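Local coordinates for protein TipC2 (Streptococcus intermedius B196, PDB 6DHX) that is an immunity protein that probably protects its bacterium by neutralising an antibacterial toxin exported through the type VII secretion system, at residues A[17-22]-A[183-188]; A[43-48]-A[61-66]; A[96-101]-A[145-150]. All blocks are in the same frame, centred on the assembly; numbering follows the deposited sequence.

Overall arrangement
The three contacts all reach the same mixed sheet. Contact 1 joins the start of helix 21-32 to the loop that leads into strand 187-190, so it closes a long loop between the N-terminal part and a late segment. Contacts 2 and 3 fall within this loop, contact 2 first. Contact 2 pairs hairpin strands 45-51 and 59-65, and contact 3 sets the end of strand 89-99 against the end of helix 137-146. Between centres, contacts 1 and 2 are about 23 Å apart, 2 and 3 about 26 Å, and 1 and 3 about 32 Å, on opposite sides of the chain's centre. No two touch; each ties a different part of the chain to this sheet.

Contact 1: A[17-22]-A[183-188]; sequences QPKNIF and YGQVTV
N20 reaches across to segment 183-188 with both its side chain and its backbone neighbours. Its amide ND2 donates to Q185 O at 2.9 Å, nearly straight and in the plane of the amide, but from above the plane of the Q185 carbonyl. The same ND2 lies 3.7 Å from V186 CB. Two backbone bonds flank N20: Q185 N to K19 O at 2.9 Å, and I21 N to Y183 O at 2.8 Å. Together they form a single beta bridge between N20 and G184.

Beyond it, F22 turns the CE2-CZ edge of its ring to one face of Y183. This is a T-shaped stack, with centroids 5.0 Å apart and planes at 81°. I21 CG2 sits beside Y183 CD1 at 4.0 Å and also covers a face of the F22 ring.

The second shell fixes both key side chains. N20 CG lies between the backbone N and the carbonyl carbon (chi1 58°). In this rotamer OD1 turns back to the helix start, where it accepts from D23 N and, weakly, from F22 N. Y110 OH is a further partner of ND2. The hydroxyl of Y183 is hydrogen-bonded to N163 and Y158 of helix 151-173.

N20 is thus the N-cap of helix 21-32. The arrangement is a capped helix start bridged to the loop before strand 187-190.

Contact 2: A[43-48]-A[61-66]; sequences TDVEVH and PSILYK
K66 grips the 43-48 segment at two points. Its backbone N donates to D44 O at 3.0 Å. Its extended side chain reaches across to T43, where NZ donates to T43 O at 2.8 Å, in the carbonyl plane. The aliphatic part of this chain passes E46 CG. The carboxylates of D44 and E46 may add a weak favourable field at NZ, though neither touches it.

Further along, the strands satisfy each other's backbone. E46 and L64 exchange two bonds, N to O each way, and H48 and S62 do the same. In the second pair, H48 N meets S62 O almost head-on at 2.7 Å, while S62 N reaches H48 O from above the carbonyl plane.

E46, H48 and L64 share one face of the sheet. There H48 NE2 donates to E46 OE1 at 2.9 Å, on the anti lone pair of the carboxylate, and the imidazole is held beside L64 CB. S62 OG has its partner in D80 on the next strand.

V47 and I63 lie side by side on the other face. V45 CG1 is anti to its carbonyl carbon (chi1 -55°) and stands over the centre of the Y65 ring, 3.4 Å from the centroid, in a CH-pi contact. V45 CB is packed tightly on I63 CG2 at 3.5 Å. The Y65 hydroxyl is bonded to D169 of helix 151-173.

This is an antiparallel beta hairpin, strand 45-51 with strand 59-65, with strand 45-51 at the edge of the larger sheet.

Contact 3: A[96-101]-A[145-150]; sequences KEIGPN and KKYGIT
I98 O is held by a water that donates to it at 2.7 Å. The same water makes a weak, longer bond to Y147 O, so it links the two backbones through their carbonyls. Within the 96-101 segment, K96 NZ donates to O of the next residue, E97, at 2.8 Å, so the lysine folds forward along its own strand.

The rest of the contact is mainly van der Waals packing and centres on the Y147 ring. One face of the ring lies against the backbone of I98 and G99. G99 CA is 4.1 Å from the ring centroid, off-centre, in a CH-pi contact. I98 O comes to 3.4 Å from Y147 CD1. P100 CD lies obliquely near the phenol end, 3.8 Å from Y147 OH. The opposite face of the ring is covered by K146 CG from its own segment. The ring is therefore sandwiched between the strand end and the lysine chain.

I98 also brings its side chain to the CD2 side of the ring. A chi1 of 67° tucks CG1 in over the backbone, and this carries CD1 to Y147 CD2 at 3.7 Å. The CG2 branch meets I149 CD1 at 3.4 Å, a tight carbon contact, and the two isoleucines cross at about a right angle. Outward from this pair, I98 also touches V104 of strand 102-111, and I149 touches L154 of helix 151-173.

Two backbone motifs shape the parts that meet. I98 and G99 both face V102 in a classic beta bulge. G148, at positive phi, is the C-prime residue of the Schellman motif ending helix 137-146, with G148 N bonded to K145 O. The contact packs a bulged strand end against a helix that ends in a Schellman motif, at the surface of the fold.

Contact 1: A[17-22]-A[183-188]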
ATOM      1  N   GLN A  17     -15.511  -7.819 -14.543  1.00 30.85           N
ATOM      2  CA  GLN A  17     -15.143  -8.485 -13.303  1.00 30.35           C
ATOM      3  C   GLN A  17     -13.660  -8.256 -12.990  1.00 27.65           C
ATOM      4  O   GLN A  17     -12.840  -8.153 -13.910  1.00 30.29           O
ATOM      5  CB  GLN A  17     -15.393  -9.990 -13.449  1.00 34.49           C
ATOM      6  CG  GLN A  17     -16.880 -10.338 -13.414  1.00 53.72           C
ATOM      7  CD  GLN A  17     -17.112 -11.800 -13.747  1.00 74.30           C
ATOM      8  OE1 GLN A  17     -16.670 -12.292 -14.795  1.00 82.56           O
ATOM      9  NE2 GLN A  17     -17.790 -12.511 -12.848  1.00 80.51           N
ATOM     10  N   PRO A  18     -13.289  -8.264 -11.707  1.00 25.40           N
ATOM     11  CA  PRO A  18     -11.873  -8.180 -11.333  1.00 23.61           C
ATOM     12  C   PRO A  18     -11.049  -9.286 -11.969  1.00 25.13           C
ATOM     13  O   PRO A  18     -11.485 -10.430 -12.081  1.00 29.30           O
ATOM     14  CB  PRO A  18     -11.893  -8.337  -9.807  1.00 23.87           C
ATOM     15  CG  PRO A  18     -13.334  -7.902  -9.429  1.00 26.00           C
ATOM     16  CD  PRO A  18     -14.177  -8.372 -10.533  1.00 29.05           C
ATOM     17  N   LYS A  19      -9.839  -8.917 -12.399  1.00 23.83           N
ATOM     18  CA  LYS A  19      -8.908  -9.879 -13.002  1.00 27.50           C
ATOM     19  C   LYS A  19      -7.807 -10.297 -12.028  1.00 27.33           C
ATOM     20  O   LYS A  19      -7.073 -11.276 -12.303  1.00 26.24           O
ATOM     21  CB  LYS A  19      -8.283  -9.298 -14.296  1.00 25.57           C
ATOM     22  CG  LYS A  19      -9.256  -9.166 -15.492  1.00 39.01           C
ATOM     23  CD  LYS A  19      -8.500  -9.104 -16.829  1.00 46.81           C
ATOM     24  CE  LYS A  19      -9.412  -8.792 -18.021  1.00 57.95           C
ATOM     25  NZ  LYS A  19      -8.714  -9.097 -19.359  1.00 57.41           N
ATOM     26  N   ASN A  20      -7.708  -9.621 -10.900  1.00 24.55           N
ATOM     27  CA  ASN A  20      -6.731  -9.913  -9.865  1.00 26.37           C
ATOM     28  C   ASN A  20      -7.223  -9.325  -8.543  1.00 25.76           C
ATOM     29  O   ASN A  20      -8.228  -8.599  -8.482  1.00 24.04           O
ATOM     30  CB  ASN A  20      -5.353  -9.326 -10.244  1.00 22.10           C
ATOM     31  CG  ASN A  20      -5.438  -7.845 -10.466  1.00 21.92           C
ATOM     32  OD1 ASN A  20      -5.742  -7.109  -9.527  1.00 21.71           O
ATOM     33  ND2 ASN A  20      -5.211  -7.400 -11.716  1.00 23.19           N
ATOM     34  N   ILE A  21      -6.463  -9.600  -7.475  1.00 20.40           N
ATOM     35  CA  ILE A  21      -6.910  -9.231  -6.144  1.00 21.58           C
ATOM     36  C   ILE A  21      -6.940  -7.726  -5.961  1.00 21.36           C
ATOM     37  O   ILE A  21      -7.752  -7.217  -5.170  1.00 21.50           O
ATOM     38  CB  ILE A  21      -6.021  -9.905  -5.070  1.00 24.49           C
ATOM     39  CG1 ILE A  21      -6.653  -9.753  -3.696  1.00 24.38           C
ATOM     40  CG2 ILE A  21      -4.554  -9.326  -5.117  1.00 23.39           C
ATOM     41  CD1 ILE A  21      -6.063 -10.749  -2.651  1.00 23.57           C
ATOM     42  N   PHE A  22      -6.099  -6.981  -6.682  1.00 18.75           N
ATOM     43  CA  PHE A  22      -6.095  -5.527  -6.545  1.00 20.21           C
ATOM     44  C   PHE A  22      -7.321  -4.921  -7.225  1.00 21.62           C
ATOM     45  O   PHE A  22      -7.909  -3.978  -6.696  1.00 19.69           O
ATOM     46  CB  PHE A  22      -4.793  -4.933  -7.125  1.00 20.99           C
ATOM     47  CG  PHE A  22      -3.569  -5.579  -6.493  1.00 22.05           C
ATOM     48  CD1 PHE A  22      -3.244  -5.284  -5.160  1.00 19.30           C
ATOM     49  CD2 PHE A  22      -2.873  -6.556  -7.158  1.00 24.67           C
ATOM     50  CE1 PHE A  22      -2.194  -5.949  -4.510  1.00 23.03           C
ATOM     51  CE2 PHE A  22      -1.802  -7.243  -6.512  1.00 26.36           C
ATOM     52  CZ  PHE A  22      -1.476  -6.923  -5.187  1.00 24.59           C
ATOM     53  N   TYR A 183      -2.267 -13.837  -6.948  1.00 26.75           N
ATOM     54  CA  TYR A 183      -2.910 -12.539  -7.140  1.00 25.79           C
ATOM     55  C   TYR A 183      -3.878 -12.530  -8.314  1.00 27.92           C
ATOM     56  O   TYR A 183      -4.711 -11.625  -8.389  1.00 27.97           O
ATOM     57  CB  TYR A 183      -1.859 -11.463  -7.437  1.00 30.84           C
ATOM     58  CG  TYR A 183      -0.952 -11.048  -6.313  1.00 30.87           C
ATOM     59  CD1 TYR A 183      -1.200 -11.426  -4.991  1.00 29.44           C
ATOM     60  CD2 TYR A 183       0.142 -10.237  -6.576  1.00 30.41           C
ATOM     61  CE1 TYR A 183      -0.365 -11.008  -3.963  1.00 27.18           C
ATOM     62  CE2 TYR A 183       0.989  -9.813  -5.573  1.00 26.86           C
ATOM     63  CZ  TYR A 183       0.747 -10.196  -4.280  1.00 31.24           C
ATOM     64  OH  TYR A 183       1.613  -9.754  -3.314  1.00 29.98           O
ATOM     65  N   GLY A 184      -3.721 -13.443  -9.274  1.00 29.19           N
ATOM     66  CA  GLY A 184      -4.472 -13.364 -10.514  1.00 30.83           C
ATOM     67  C   GLY A 184      -3.655 -12.750 -11.634  1.00 31.87           C
ATOM     68  O   GLY A 184      -2.425 -12.842 -11.632  1.00 33.43           O
ATOM     69  N   GLN A 185      -4.330 -12.132 -12.596  1.00 29.13           N
ATOM     70  CA  GLN A 185      -3.710 -11.636 -13.823  1.00 32.85           C
ATOM     71  C   GLN A 185      -3.258 -10.211 -13.558  1.00 33.25           C
ATOM     72  O   GLN A 185      -4.072  -9.282 -13.580  1.00 26.93           O
ATOM     73  CB  GLN A 185      -4.707 -11.690 -14.981  1.00 34.41           C
ATOM     74  CG  GLN A 185      -4.805 -13.055 -15.623  1.00 43.16           C
ATOM     75  CD  GLN A 185      -5.679 -13.049 -16.889  1.00 53.06           C
ATOM     76  OE1 GLN A 185      -6.722 -12.408 -16.926  1.00 52.38           O
ATOM     77  NE2 GLN A 185      -5.243 -13.768 -17.925  1.00 59.21           N
ATOM     78  N   VAL A 186      -1.970 -10.030 -13.295  1.00 31.00           N
ATOM     79  CA  VAL A 186      -1.444  -8.705 -12.933  1.00 23.12           C
ATOM     80  C   VAL A 186       0.037  -8.695 -13.285  1.00 28.54           C
ATOM     81  O   VAL A 186       0.745  -9.672 -13.041  1.00 30.80           O
ATOM     82  CB  VAL A 186      -1.659  -8.373 -11.437  1.00 25.34           C
ATOM     83  CG1 VAL A 186      -1.103  -9.474 -10.537  1.00 27.64           C
ATOM     84  CG2 VAL A 186      -0.957  -7.041 -11.070  1.00 26.24           C
ATOM     85  N   THR A 187       0.498  -7.596 -13.871  1.00 27.20           N
ATOM     86  CA  THR A 187       1.915  -7.450 -14.181  1.00 33.39           C
ATOM     87  C   THR A 187       2.595  -6.882 -12.943  1.00 31.17           C
ATOM     88  O   THR A 187       2.142  -5.873 -12.398  1.00 27.19           O
ATOM     89  CB  THR A 187       2.122  -6.539 -15.390  1.00 24.19           C
ATOM     90  OG1 THR A 187       1.582  -7.165 -16.587  1.00 27.13           O
ATOM     91  CG2 THR A 187       3.647  -6.288 -15.590  1.00 27.30           C
ATOM     92  N   VAL A 188       3.651  -7.541 -12.451  1.00 26.77           N
ATOM     93  CA  VAL A 188       4.289  -7.091 -11.205  1.00 24.44           C
ATOM     94  C   VAL A 188       5.690  -6.591 -11.538  1.00 26.67           C
ATOM     95  O   VAL A 188       6.483  -7.307 -12.177  1.00 28.75           O
ATOM     96  CB  VAL A 188       4.322  -8.196 -10.132  1.00 26.02           C
ATOM     97  CG1 VAL A 188       5.111  -7.702  -8.887  1.00 25.76           C
ATOM     98  CG2 VAL A 188       2.930  -8.553  -9.701  1.00 26.29           C
TER

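Contact 2: A[43-48]-A[61-66]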
ATOM      1  N   THR A  43     -11.755  -4.755  11.575  1.00 24.69           N
ATOM      2  CA  THR A  43     -11.638  -4.083  12.860  1.00 25.83           C
ATOM      3  C   THR A  43     -10.244  -3.489  13.077  1.00 30.12           C
ATOM      4  O   THR A  43     -10.118  -2.519  13.816  1.00 30.99           O
ATOM      5  CB  THR A  43     -12.018  -5.093  13.970  1.00 38.18           C
ATOM      6  OG1 THR A  43     -13.417  -5.319  13.868  1.00 44.72           O
ATOM      7  CG2 THR A  43     -11.756  -4.499  15.356  1.00 44.13           C
ATOM      8  N   ASP A  44      -9.192  -4.031  12.437  1.00 29.47           N
ATOM      9  CA  ASP A  44      -7.843  -3.508  12.649  1.00 25.57           C
ATOM     10  C   ASP A  44      -7.582  -2.173  11.965  1.00 28.27           C
ATOM     11  O   ASP A  44      -6.469  -1.668  12.130  1.00 25.81           O
ATOM     12  CB  ASP A  44      -6.768  -4.495  12.144  1.00 28.91           C
ATOM     13  CG  ASP A  44      -6.576  -5.674  13.092  1.00 33.26           C
ATOM     14  OD1 ASP A  44      -7.024  -5.581  14.258  1.00 34.39           O
ATOM     15  OD2 ASP A  44      -5.945  -6.676  12.695  1.00 32.49           O
ATOM     16  N   VAL A  45      -8.515  -1.613  11.188  1.00 25.78           N
ATOM     17  CA  VAL A  45      -8.171  -0.370  10.494  1.00 27.65           C
ATOM     18  C   VAL A  45      -9.180   0.716  10.827  1.00 27.90           C
ATOM     19  O   VAL A  45     -10.309   0.446  11.269  1.00 26.77           O
ATOM     20  CB  VAL A  45      -8.084  -0.591   8.960  1.00 21.28           C
ATOM     21  CG1 VAL A  45      -7.090  -1.735   8.645  1.00 23.94           C
ATOM     22  CG2 VAL A  45      -9.517  -0.889   8.364  1.00 20.03           C
ATOM     23  N   GLU A  46      -8.753   1.964  10.629  1.00 21.95           N
ATOM     24  CA  GLU A  46      -9.654   3.109  10.556  1.00 23.45           C
ATOM     25  C   GLU A  46      -9.919   3.487   9.102  1.00 26.34           C
ATOM     26  O   GLU A  46      -8.998   3.492   8.281  1.00 28.26           O
ATOM     27  CB  GLU A  46      -9.031   4.327  11.227  1.00 27.61           C
ATOM     28  CG  GLU A  46      -8.694   4.168  12.716  1.00 41.95           C
ATOM     29  CD  GLU A  46      -7.805   5.297  13.244  1.00 48.38           C
ATOM     30  OE1 GLU A  46      -7.384   6.213  12.480  1.00 45.19           O
ATOM     31  OE2 GLU A  46      -7.513   5.257  14.447  1.00 49.93           O
ATOM     32  N   VAL A  47     -11.139   3.881   8.814  1.00 22.76           N
ATOM     33  CA  VAL A  47     -11.504   4.409   7.501  1.00 22.65           C
ATOM     34  C   VAL A  47     -11.468   5.923   7.621  1.00 19.52           C
ATOM     35  O   VAL A  47     -11.968   6.487   8.611  1.00 23.24           O
ATOM     36  CB  VAL A  47     -12.905   3.931   7.059  1.00 27.64           C
ATOM     37  CG1 VAL A  47     -13.285   4.594   5.747  1.00 23.87           C
ATOM     38  CG2 VAL A  47     -12.903   2.373   6.843  1.00 24.79           C
ATOM     39  N   HIS A  48     -10.806   6.579   6.647  1.00 21.00           N
ATOM     40  CA  HIS A  48     -10.745   8.037   6.613  1.00 21.63           C
ATOM     41  C   HIS A  48     -11.314   8.524   5.287  1.00 22.69           C
ATOM     42  O   HIS A  48     -11.355   7.801   4.294  1.00 21.80           O
ATOM     43  CB  HIS A  48      -9.307   8.531   6.768  1.00 26.51           C
ATOM     44  CG  HIS A  48      -8.747   8.295   8.127  1.00 30.78           C
ATOM     45  ND1 HIS A  48      -8.804   9.239   9.119  1.00 33.96           N
ATOM     46  CD2 HIS A  48      -8.156   7.204   8.676  1.00 30.40           C
ATOM     47  CE1 HIS A  48      -8.260   8.757  10.223  1.00 38.24           C
ATOM     48  NE2 HIS A  48      -7.853   7.523   9.980  1.00 33.44           N
ATOM     49  N   PRO A  61     -11.476   7.650  -0.101  1.00 20.59           N
ATOM     50  CA  PRO A  61     -11.256   6.823   1.093  1.00 18.65           C
ATOM     51  C   PRO A  61      -9.776   6.467   1.237  1.00 18.20           C
ATOM     52  O   PRO A  61      -9.046   6.259   0.256  1.00 21.73           O
ATOM     53  CB  PRO A  61     -12.093   5.561   0.808  1.00 21.25           C
ATOM     54  CG  PRO A  61     -12.031   5.415  -0.680  1.00 20.16           C
ATOM     55  CD  PRO A  61     -11.853   6.827  -1.278  1.00 21.74           C
ATOM     56  N   SER A  62      -9.351   6.441   2.490  1.00 20.44           N
ATOM     57  CA  SER A  62      -7.994   6.079   2.875  1.00 21.22           C
ATOM     58  C   SER A  62      -8.100   5.213   4.115  1.00 23.74           C
ATOM     59  O   SER A  62      -8.881   5.534   5.019  1.00 24.48           O
ATOM     60  CB  SER A  62      -7.180   7.366   3.134  1.00 26.93           C
ATOM     61  OG  SER A  62      -5.868   7.099   3.575  1.00 27.24           O
ATOM     62  N   ILE A  63      -7.356   4.104   4.131  1.00 18.54           N
ATOM     63  CA  ILE A  63      -7.417   3.103   5.190  1.00 19.25           C
ATOM     64  C   ILE A  63      -6.120   3.209   5.977  1.00 21.87           C
ATOM     65  O   ILE A  63      -5.035   3.255   5.377  1.00 23.29           O
ATOM     66  CB  ILE A  63      -7.566   1.684   4.603  1.00 22.15           C
ATOM     67  CG1 ILE A  63      -8.723   1.614   3.566  1.00 23.32           C
ATOM     68  CG2 ILE A  63      -7.677   0.645   5.716  1.00 23.43           C
ATOM     69  CD1 ILE A  63     -10.123   2.104   4.105  1.00 21.67           C
ATOM     70  N   LEU A  64      -6.220   3.254   7.294  1.00 20.25           N
ATOM     71  CA  LEU A  64      -5.035   3.398   8.141  1.00 22.40           C
ATOM     72  C   LEU A  64      -5.082   2.315   9.210  1.00 27.12           C
ATOM     73  O   LEU A  64      -6.076   2.222   9.956  1.00 29.00           O
ATOM     74  CB  LEU A  64      -5.024   4.796   8.839  1.00 21.88           C
ATOM     75  CG  LEU A  64      -3.801   5.089   9.698  1.00 29.82           C
ATOM     76  CD1 LEU A  64      -2.567   5.197   8.725  1.00 27.69           C
ATOM     77  CD2 LEU A  64      -3.916   6.395  10.496  1.00 32.38           C
ATOM     78  N   TYR A  65      -4.019   1.514   9.313  1.00 23.21           N
ATOM     79  CA  TYR A  65      -4.011   0.503  10.367  1.00 22.83           C
ATOM     80  C   TYR A  65      -3.890   1.160  11.735  1.00 25.51           C
ATOM     81  O   TYR A  65      -3.084   2.073  11.937  1.00 26.06           O
ATOM     82  CB  TYR A  65      -2.863  -0.507  10.163  1.00 25.97           C
ATOM     83  CG  TYR A  65      -3.320  -1.617   9.263  1.00 22.94           C
ATOM     84  CD1 TYR A  65      -3.479  -1.398   7.890  1.00 22.66           C
ATOM     85  CD2 TYR A  65      -3.665  -2.863   9.781  1.00 25.37           C
ATOM     86  CE1 TYR A  65      -3.972  -2.408   7.025  1.00 21.66           C
ATOM     87  CE2 TYR A  65      -4.166  -3.879   8.951  1.00 24.97           C
ATOM     88  CZ  TYR A  65      -4.310  -3.642   7.582  1.00 21.07           C
ATOM     89  OH  TYR A  65      -4.781  -4.628   6.755  1.00 23.32           O
ATOM     90  N   LYS A  66      -4.707   0.672  12.677  1.00 27.47           N
ATOM     91  CA  LYS A  66      -4.689   1.151  14.054  1.00 33.40           C
ATOM     92  C   LYS A  66      -3.397   0.740  14.751  1.00 32.60           C
ATOM     93  O   LYS A  66      -2.794  -0.285  14.443  1.00 34.87           O
ATOM     94  CB  LYS A  66      -5.887   0.579  14.844  1.00 29.64           C
ATOM     95  CG  LYS A  66      -7.279   0.983  14.312  1.00 34.38           C
ATOM     96  CD  LYS A  66      -8.416   0.195  14.999  1.00 31.79           C
ATOM     97  CE  LYS A  66      -9.815   0.638  14.513  1.00 38.14           C
ATOM     98  NZ  LYS A  66     -10.932  -0.221  15.144  1.00 38.52           N
TER

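Contact 3: A[96-101]-A[145-150]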
ATOM      1  N   LYS A  96       8.699   1.488   8.194  1.00 28.39           N
ATOM      2  CA  LYS A  96       9.387   0.791   9.270  1.00 32.48           C
ATOM      3  C   LYS A  96      10.616   1.591   9.647  1.00 37.40           C
ATOM      4  O   LYS A  96      11.338   2.102   8.778  1.00 33.27           O
ATOM      5  CB  LYS A  96       9.799  -0.622   8.835  1.00 35.18           C
ATOM      6  CG  LYS A  96      10.271  -1.527   9.976  1.00 41.63           C
ATOM      7  CD  LYS A  96      10.811  -2.839   9.436  1.00 46.79           C
ATOM      8  CE  LYS A  96      12.330  -2.796   9.332  1.00 57.84           C
ATOM      9  NZ  LYS A  96      12.984  -2.535  10.651  1.00 63.50           N
ATOM     10  N   GLU A  97      10.868   1.710  10.939  1.00 33.95           N
ATOM     11  CA  GLU A  97      12.101   2.366  11.334  1.00 38.86           C
ATOM     12  C   GLU A  97      13.279   1.442  11.008  1.00 43.91           C
ATOM     13  O   GLU A  97      13.207   0.231  11.242  1.00 41.20           O
ATOM     14  CB  GLU A  97      12.059   2.718  12.822  1.00 43.23           C
ATOM     15  CG  GLU A  97      13.190   3.652  13.224  1.00 56.04           C
ATOM     16  CD  GLU A  97      13.425   3.693  14.731  1.00 72.09           C
ATOM     17  OE1 GLU A  97      12.932   2.781  15.441  1.00 77.08           O
ATOM     18  OE2 GLU A  97      14.119   4.630  15.194  1.00 72.30           O
ATOM     19  N   ILE A  98      14.343   1.990  10.416  1.00 36.58           N
ATOM     20  CA  ILE A  98      15.539   1.201  10.109  1.00 37.57           C
ATOM     21  C   ILE A  98      16.779   1.703  10.809  1.00 44.69           C
ATOM     22  O   ILE A  98      17.775   0.959  10.889  1.00 44.72           O
ATOM     23  CB  ILE A  98      15.789   1.107   8.589  1.00 38.25           C
ATOM     24  CG1 ILE A  98      16.148   2.478   8.005  1.00 42.55           C
ATOM     25  CG2 ILE A  98      14.556   0.515   7.906  1.00 34.77           C
ATOM     26  CD1 ILE A  98      16.611   2.385   6.575  1.00 43.68           C
ATOM     27  N   GLY A  99      16.755   2.908  11.349  1.00 45.94           N
ATOM     28  CA  GLY A  99      17.846   3.416  12.129  1.00 46.64           C
ATOM     29  C   GLY A  99      17.364   4.653  12.841  1.00 54.69           C
ATOM     30  O   GLY A  99      16.202   5.043  12.706  1.00 50.95           O
ATOM     31  N   PRO A 100      18.245   5.327  13.583  1.00 51.50           N
ATOM     32  CA  PRO A 100      17.789   6.501  14.345  1.00 52.44           C
ATOM     33  C   PRO A 100      17.388   7.612  13.383  1.00 47.75           C
ATOM     34  O   PRO A 100      18.178   8.025  12.533  1.00 47.70           O
ATOM     35  CB  PRO A 100      19.012   6.875  15.192  1.00 57.61           C
ATOM     36  CG  PRO A 100      20.186   6.400  14.396  1.00 57.15           C
ATOM     37  CD  PRO A 100      19.714   5.183  13.597  1.00 54.35           C
ATOM     38  N   ASN A 101      16.129   8.040  13.483  1.00 51.43           N
ATOM     39  CA  ASN A 101      15.559   9.106  12.649  1.00 50.77           C
ATOM     40  C   ASN A 101      15.469   8.725  11.170  1.00 44.10           C
ATOM     41  O   ASN A 101      15.430   9.596  10.303  1.00 46.81           O
ATOM     42  CB  ASN A 101      16.343  10.410  12.810  1.00 55.28           C
ATOM     43  CG  ASN A 101      16.438  10.847  14.256  1.00 67.51           C
ATOM     44  OD1 ASN A 101      15.426  11.163  14.884  1.00 72.91           O
ATOM     45  ND2 ASN A 101      17.652  10.864  14.797  1.00 70.76           N
ATOM     46  N   LYS A 145      21.906   0.235   2.209  1.00 39.75           N
ATOM     47  CA  LYS A 145      23.228  -0.361   2.449  1.00 37.17           C
ATOM     48  C   LYS A 145      23.769   0.003   3.825  1.00 44.15           C
ATOM     49  O   LYS A 145      24.335  -0.848   4.524  1.00 45.36           O
ATOM     50  CB  LYS A 145      24.200   0.065   1.351  1.00 41.62           C
ATOM     51  CG  LYS A 145      25.626  -0.523   1.515  1.00 48.52           C
ATOM     52  CD  LYS A 145      26.555   0.104   0.455  1.00 50.31           C
ATOM     53  CE  LYS A 145      28.008  -0.330   0.622  1.00 59.65           C
ATOM     54  NZ  LYS A 145      28.901   0.630  -0.093  1.00 59.09           N
ATOM     55  N   LYS A 146      23.608   1.256   4.240  1.00 41.83           N
ATOM     56  CA  LYS A 146      24.114   1.652   5.554  1.00 45.46           C
ATOM     57  C   LYS A 146      23.485   0.822   6.664  1.00 45.92           C
ATOM     58  O   LYS A 146      24.180   0.332   7.559  1.00 48.35           O
ATOM     59  CB  LYS A 146      23.865   3.135   5.785  1.00 43.83           C
ATOM     60  CG  LYS A 146      24.225   3.615   7.139  1.00 48.27           C
ATOM     61  CD  LYS A 146      24.146   5.129   7.195  1.00 48.68           C
ATOM     62  CE  LYS A 146      24.728   5.613   8.523  1.00 53.47           C
ATOM     63  NZ  LYS A 146      24.151   6.941   8.857  1.00 54.83           N
ATOM     64  N   TYR A 147      22.178   0.622   6.610  1.00 42.47           N
ATOM     65  CA  TYR A 147      21.493  -0.088   7.670  1.00 44.62           C
ATOM     66  C   TYR A 147      21.372  -1.587   7.408  1.00 46.87           C
ATOM     67  O   TYR A 147      20.645  -2.272   8.136  1.00 54.37           O
ATOM     68  CB  TYR A 147      20.128   0.565   7.905  1.00 47.73           C
ATOM     69  CG  TYR A 147      20.319   1.949   8.476  1.00 45.04           C
ATOM     70  CD1 TYR A 147      20.799   2.113   9.771  1.00 50.57           C
ATOM     71  CD2 TYR A 147      20.058   3.080   7.731  1.00 41.65           C
ATOM     72  CE1 TYR A 147      21.013   3.364  10.297  1.00 51.05           C
ATOM     73  CE2 TYR A 147      20.291   4.354   8.250  1.00 46.45           C
ATOM     74  CZ  TYR A 147      20.748   4.481   9.545  1.00 50.15           C
ATOM     75  OH  TYR A 147      20.969   5.723  10.094  1.00 55.23           O
ATOM     76  N   GLY A 148      22.079  -2.110   6.410  1.00 44.23           N
ATOM     77  CA  GLY A 148      22.099  -3.542   6.150  1.00 46.59           C
ATOM     78  C   GLY A 148      20.803  -4.158   5.643  1.00 45.30           C
ATOM     79  O   GLY A 148      20.500  -5.303   5.972  1.00 50.37           O
ATOM     80  N   ILE A 149      20.048  -3.441   4.819  1.00 42.32           N
ATOM     81  CA  ILE A 149      18.790  -3.942   4.286  1.00 38.30           C
ATOM     82  C   ILE A 149      19.014  -4.423   2.858  1.00 40.44           C
ATOM     83  O   ILE A 149      19.318  -3.624   1.969  1.00 40.54           O
ATOM     84  CB  ILE A 149      17.720  -2.851   4.329  1.00 40.10           C
ATOM     85  CG1 ILE A 149      17.596  -2.360   5.765  1.00 46.68           C
ATOM     86  CG2 ILE A 149      16.399  -3.395   3.771  1.00 35.10           C
ATOM     87  CD1 ILE A 149      16.676  -1.225   5.908  1.00 53.39           C
ATOM     88  N   THR A 150      18.835  -5.721   2.630  1.00 39.37           N
ATOM     89  CA  THR A 150      19.071  -6.310   1.321  1.00 40.76           C
ATOM     90  C   THR A 150      17.786  -6.393   0.522  1.00 45.52           C
ATOM     91  O   THR A 150      16.680  -6.221   1.050  1.00 43.98           O
ATOM     92  CB  THR A 150      19.660  -7.714   1.472  1.00 45.24           C
ATOM     93  OG1 THR A 150      18.687  -8.559   2.098  1.00 47.16           O
ATOM     94  CG2 THR A 150      20.957  -7.668   2.326  1.00 47.02           C
TER
HETATM   95  O   HOH W   1      18.048  -1.655  10.191  1.00 48.04           O